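Local coordinates for glycosyl hydrolase family 2, TIM barrel domain protein (Parabacteroides merdae ATCC 43184, PDB 6DXU) that probably hydrolyses beta-glucuronides, as a gut bacterial beta-glucuronidase of glycoside hydrolase family 2, at residues Y103-Q117 / Y187-E201. Numbering follows the deposited sequence.
Sequences YRNGRIVLDFDGAGQ and YGGLYRYLNLVYLPE
With CG swung anti to its carbonyl carbon (chi1 -64°), Tyr103 lays one ring face against Pro200, whose CD stands 3.9 Å from the ring centroid and almost on the ring normal. This is a CH-pi contact, well suited to the flat, rigid flank of a proline. Leu194 makes a second one: its CG lies anti to the backbone N (chi1 168°), which, with chi2 near 56°, sets CD1 over the centre of the Phe112 ring, 3.6 Å from the centroid, while Leu190 CD2 meets the ring edge. At the outer end Asn105 ND2 donates an almost straight bond of 2.8 Å to the anti lone pair of Glu201 OE1.

Inward from this end, strands 107-112 and 194-199 pair antiparallel as the two central strands of a four-stranded sheet in the family 2 sugar-binding domain, a beta-sandwich fold. Ile108, Leu110, Phe112, Leu194, Leu196 and Tyr198 lie on one face; Leu110, Phe112 and Leu194 also touch strand 162-169 of the other sheet. The opposite face carries Val109, Val197 and Asp111, which forms a salt bridge with Lys30.

Past Phe112 the register slips by one. Arg192, long enough to reach back, gives NH1 to Asp113 O at 3.0 Å, pairs with Glu334 through NE and hydrogen-bonds Gln369 O through NH2. Gly116 suits its place because a CB would strike Tyr187 O and the Tyr191 ring; Gln117 NE2 bonds Tyr187 O at 2.8 Å, in the carbonyl plane. Replacing Tyr103 by a serine would probably deprive Pro200 CD of the ring face it packs on and open a gap beside Phe299.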
# COMPACT_ATOMS: atom_id res chain seq x y z
N TYR D 103 -35.37 9.10 -17.71
CA TYR D 103 -35.00 8.23 -18.82
C TYR D 103 -35.13 6.76 -18.46
O TYR D 103 -34.85 6.36 -17.33
CB TYR D 103 -33.58 8.52 -19.29
CG TYR D 103 -33.41 9.90 -19.84
CD1 TYR D 103 -33.89 10.23 -21.11
CD2 TYR D 103 -32.74 10.88 -19.12
CE1 TYR D 103 -33.72 11.51 -21.63
CE2 TYR D 103 -32.57 12.16 -19.63
CZ TYR D 103 -33.06 12.46 -20.89
OH TYR D 103 -32.88 13.72 -21.41
N ARG D 104 -35.58 5.97 -19.43
CA ARG D 104 -35.66 4.53 -19.25
C ARG D 104 -34.26 3.92 -19.18
O ARG D 104 -33.43 4.15 -20.07
CB ARG D 104 -36.47 3.92 -20.40
CG ARG D 104 -36.51 2.42 -20.40
CD ARG D 104 -37.08 1.81 -19.11
NE ARG D 104 -37.20 0.37 -19.34
CZ ARG D 104 -36.47 -0.57 -18.76
NH1 ARG D 104 -35.57 -0.27 -17.83
NH2 ARG D 104 -36.66 -1.84 -19.10
N ASN D 105 -33.99 3.17 -18.11
CA ASN D 105 -32.67 2.57 -17.91
C ASN D 105 -31.57 3.64 -17.94
O ASN D 105 -30.46 3.40 -18.42
CB ASN D 105 -32.39 1.47 -18.94
CG ASN D 105 -31.34 0.48 -18.45
OD1 ASN D 105 -31.24 0.22 -17.25
ND2 ASN D 105 -30.56 -0.08 -19.37
N GLY D 106 -31.88 4.82 -17.42
CA GLY D 106 -30.97 5.94 -17.55
C GLY D 106 -29.85 5.94 -16.51
O GLY D 106 -29.80 5.12 -15.59
N ARG D 107 -28.95 6.91 -16.67
CA ARG D 107 -27.80 7.08 -15.80
C ARG D 107 -28.01 8.29 -14.92
O ARG D 107 -28.67 9.26 -15.31
CB ARG D 107 -26.50 7.26 -16.61
CG ARG D 107 -26.30 6.26 -17.73
CD ARG D 107 -26.29 4.83 -17.23
NE ARG D 107 -25.13 4.52 -16.40
CZ ARG D 107 -24.85 3.31 -15.93
NH1 ARG D 107 -25.66 2.29 -16.21
NH2 ARG D 107 -23.78 3.10 -15.18
N ILE D 108 -27.40 8.23 -13.73
CA ILE D 108 -27.40 9.33 -12.76
C ILE D 108 -25.96 9.78 -12.62
O ILE D 108 -25.11 9.01 -12.13
CB ILE D 108 -27.94 8.87 -11.40
CG1 ILE D 108 -29.28 8.15 -11.54
CG2 ILE D 108 -28.08 10.05 -10.46
CD1 ILE D 108 -29.61 7.29 -10.33
N VAL D 109 -25.67 11.03 -12.99
CA VAL D 109 -24.31 11.54 -12.94
C VAL D 109 -24.29 12.78 -12.07
O VAL D 109 -25.14 13.67 -12.21
CB VAL D 109 -23.77 11.84 -14.35
CG1 VAL D 109 -22.42 12.50 -14.27
CG2 VAL D 109 -23.68 10.55 -15.17
N LEU D 110 -23.30 12.85 -11.18
CA LEU D 110 -23.01 14.07 -10.43
C LEU D 110 -21.94 14.83 -11.20
O LEU D 110 -20.85 14.29 -11.44
CB LEU D 110 -22.52 13.76 -9.02
CG LEU D 110 -23.47 13.05 -8.06
CD1 LEU D 110 -22.72 12.66 -6.77
CD2 LEU D 110 -24.68 13.92 -7.76
N ASP D 111 -22.24 16.06 -11.58
CA ASP D 111 -21.37 16.85 -12.44
C ASP D 111 -20.91 18.06 -11.63
O ASP D 111 -21.72 18.95 -11.34
CB ASP D 111 -22.11 17.26 -13.71
CG ASP D 111 -21.30 18.18 -14.61
OD1 ASP D 111 -20.06 18.12 -14.56
OD2 ASP D 111 -21.92 18.95 -15.37
N PHE D 112 -19.63 18.09 -11.29
CA PHE D 112 -19.05 19.15 -10.46
C PHE D 112 -18.47 20.23 -11.37
O PHE D 112 -17.48 19.99 -12.06
CB PHE D 112 -17.94 18.60 -9.56
CG PHE D 112 -18.42 17.64 -8.48
CD1 PHE D 112 -18.68 16.31 -8.78
CD2 PHE D 112 -18.57 18.07 -7.17
CE1 PHE D 112 -19.10 15.42 -7.80
CE2 PHE D 112 -19.00 17.17 -6.17
CZ PHE D 112 -19.27 15.86 -6.49
N ASP D 113 -19.06 21.44 -11.35
CA ASP D 113 -18.43 22.57 -12.03
C ASP D 113 -17.07 22.88 -11.43
O ASP D 113 -16.19 23.40 -12.12
CB ASP D 113 -19.32 23.82 -11.96
CG ASP D 113 -20.46 23.81 -12.95
OD1 ASP D 113 -20.72 22.75 -13.57
OD2 ASP D 113 -21.12 24.87 -13.09
N GLY D 114 -16.88 22.58 -10.15
CA GLY D 114 -15.61 22.82 -9.48
C GLY D 114 -15.76 22.80 -7.97
O GLY D 114 -16.75 23.32 -7.45
N ALA D 115 -14.79 22.21 -7.27
CA ALA D 115 -14.83 22.07 -5.82
C ALA D 115 -13.40 22.05 -5.29
O ALA D 115 -12.52 21.48 -5.94
CB ALA D 115 -15.55 20.78 -5.41
N GLY D 116 -13.17 22.68 -4.14
CA GLY D 116 -11.81 22.88 -3.62
C GLY D 116 -11.55 22.11 -2.34
O GLY D 116 -12.38 22.12 -1.42
N GLN D 117 -10.38 21.46 -2.26
CA GLN D 117 -9.42 21.25 -3.35
C GLN D 117 -9.34 19.75 -3.68
O GLN D 117 -9.21 19.35 -4.84
CB GLN D 117 -8.04 21.77 -2.95
CG GLN D 117 -7.98 23.29 -2.71
CD GLN D 117 -8.13 24.08 -4.00
OE1 GLN D 117 -7.58 23.71 -5.04
NE2 GLN D 117 -8.89 25.17 -3.95
N TYR D 187 -9.27 28.21 -1.75
CA TYR D 187 -10.55 28.09 -1.07
C TYR D 187 -10.99 26.64 -0.97
O TYR D 187 -10.54 25.76 -1.72
CB TYR D 187 -11.60 28.89 -1.82
CG TYR D 187 -11.63 30.37 -1.52
CD1 TYR D 187 -11.62 30.83 -0.20
CD2 TYR D 187 -11.75 31.30 -2.55
CE1 TYR D 187 -11.70 32.21 0.08
CE2 TYR D 187 -11.84 32.69 -2.28
CZ TYR D 187 -11.81 33.12 -0.97
OH TYR D 187 -11.89 34.46 -0.69
N GLY D 188 -11.92 26.38 -0.05
CA GLY D 188 -12.45 25.05 0.16
C GLY D 188 -13.95 25.02 -0.01
O GLY D 188 -14.63 26.02 0.25
N GLY D 189 -14.46 23.89 -0.49
CA GLY D 189 -15.89 23.60 -0.46
C GLY D 189 -16.50 23.46 -1.84
O GLY D 189 -15.83 23.52 -2.88
N LEU D 190 -17.82 23.26 -1.84
CA LEU D 190 -18.61 23.07 -3.06
C LEU D 190 -18.97 24.45 -3.63
O LEU D 190 -20.13 24.87 -3.67
CB LEU D 190 -19.85 22.23 -2.77
CG LEU D 190 -19.58 20.74 -2.45
CD1 LEU D 190 -20.86 19.99 -2.02
CD2 LEU D 190 -18.94 20.04 -3.64
N TYR D 191 -17.93 25.16 -4.07
CA TYR D 191 -18.09 26.58 -4.36
C TYR D 191 -18.48 26.88 -5.80
O TYR D 191 -18.69 28.05 -6.14
CB TYR D 191 -16.82 27.36 -3.98
CG TYR D 191 -15.48 26.77 -4.42
CD1 TYR D 191 -14.42 26.68 -3.51
CD2 TYR D 191 -15.25 26.42 -5.74
CE1 TYR D 191 -13.16 26.20 -3.92
CE2 TYR D 191 -14.01 25.93 -6.16
CZ TYR D 191 -12.97 25.83 -5.25
OH TYR D 191 -11.75 25.35 -5.67
N ARG D 192 -18.59 25.86 -6.66
CA ARG D 192 -19.27 26.01 -7.94
C ARG D 192 -20.40 25.00 -7.98
O ARG D 192 -20.40 24.03 -7.22
CB ARG D 192 -18.33 25.77 -9.14
CG ARG D 192 -17.18 26.75 -9.26
CD ARG D 192 -16.47 26.53 -10.59
NE ARG D 192 -15.16 27.19 -10.61
CZ ARG D 192 -14.12 26.74 -11.30
NH1 ARG D 192 -14.23 25.62 -12.01
NH2 ARG D 192 -12.97 27.41 -11.26
N TYR D 193 -21.37 25.24 -8.86
CA TYR D 193 -22.57 24.42 -8.91
C TYR D 193 -22.24 22.94 -9.00
O TYR D 193 -21.36 22.52 -9.76
CB TYR D 193 -23.43 24.79 -10.11
CG TYR D 193 -24.09 26.14 -9.99
CD1 TYR D 193 -24.98 26.41 -8.94
CD2 TYR D 193 -23.80 27.15 -10.88
CE1 TYR D 193 -25.57 27.66 -8.82
CE2 TYR D 193 -24.40 28.41 -10.77
CZ TYR D 193 -25.28 28.65 -9.74
OH TYR D 193 -25.87 29.90 -9.61
N LEU D 194 -23.02 22.16 -8.27
CA LEU D 194 -23.01 20.71 -8.37
C LEU D 194 -24.32 20.33 -9.04
O LEU D 194 -25.40 20.68 -8.54
CB LEU D 194 -22.89 20.08 -6.98
CG LEU D 194 -23.17 18.56 -6.88
CD1 LEU D 194 -22.25 17.78 -7.83
CD2 LEU D 194 -22.99 18.08 -5.43
N ASN D 195 -24.23 19.60 -10.14
CA ASN D 195 -25.39 19.30 -10.96
C ASN D 195 -25.72 17.82 -10.87
O ASN D 195 -24.82 16.97 -10.92
CB ASN D 195 -25.15 19.65 -12.44
CG ASN D 195 -24.64 21.07 -12.62
OD1 ASN D 195 -25.39 22.02 -12.46
ND2 ASN D 195 -23.35 21.21 -12.96
N LEU D 196 -27.00 17.53 -10.73
CA LEU D 196 -27.50 16.19 -10.93
C LEU D 196 -27.89 16.08 -12.39
O LEU D 196 -28.75 16.83 -12.86
CB LEU D 196 -28.70 15.90 -10.02
CG LEU D 196 -29.31 14.50 -10.18
CD1 LEU D 196 -28.31 13.48 -9.71
CD2 LEU D 196 -30.60 14.39 -9.37
N VAL D 197 -27.27 15.15 -13.11
CA VAL D 197 -27.47 15.03 -14.55
C VAL D 197 -28.09 13.68 -14.82
O VAL D 197 -27.46 12.64 -14.58
CB VAL D 197 -26.16 15.20 -15.33
CG1 VAL D 197 -26.42 15.08 -16.83
CG2 VAL D 197 -25.50 16.53 -14.98
N TYR D 198 -29.31 13.68 -15.32
CA TYR D 198 -29.94 12.45 -15.79
C TYR D 198 -29.61 12.26 -17.26
O TYR D 198 -29.77 13.19 -18.06
CB TYR D 198 -31.45 12.51 -15.60
CG TYR D 198 -31.94 12.54 -14.17
CD1 TYR D 198 -32.67 13.63 -13.69
CD2 TYR D 198 -31.72 11.46 -13.30
CE1 TYR D 198 -33.15 13.66 -12.39
CE2 TYR D 198 -32.20 11.48 -11.99
CZ TYR D 198 -32.91 12.59 -11.55
OH TYR D 198 -33.40 12.61 -10.26
N LEU D 199 -29.18 11.06 -17.62
CA LEU D 199 -28.84 10.73 -18.99
C LEU D 199 -29.62 9.50 -19.43
O LEU D 199 -29.93 8.64 -18.61
CB LEU D 199 -27.33 10.43 -19.14
CG LEU D 199 -26.40 11.60 -18.80
CD1 LEU D 199 -24.97 11.06 -18.73
CD2 LEU D 199 -26.54 12.70 -19.86
N PRO D 200 -29.92 9.39 -20.73
CA PRO D 200 -30.44 8.12 -21.26
C PRO D 200 -29.31 7.10 -21.38
O PRO D 200 -28.18 7.39 -20.98
CB PRO D 200 -30.99 8.51 -22.63
CG PRO D 200 -30.07 9.63 -23.07
CD PRO D 200 -29.71 10.38 -21.80
N GLU D 201 -29.60 5.93 -21.95
CA GLU D 201 -28.59 4.88 -22.08
C GLU D 201 -27.36 5.37 -22.85
O GLU D 201 -26.23 5.08 -22.46
CB GLU D 201 -29.18 3.66 -22.77
CG GLU D 201 -30.06 2.81 -21.87
CD GLU D 201 -30.74 1.68 -22.63
OE1 GLU D 201 -30.85 0.58 -22.07
OE2 GLU D 201 -31.15 1.89 -23.81
O HOH W 1 -32.81 5.65 -22.36
O HOH W 2 -18.91 21.62 -8.18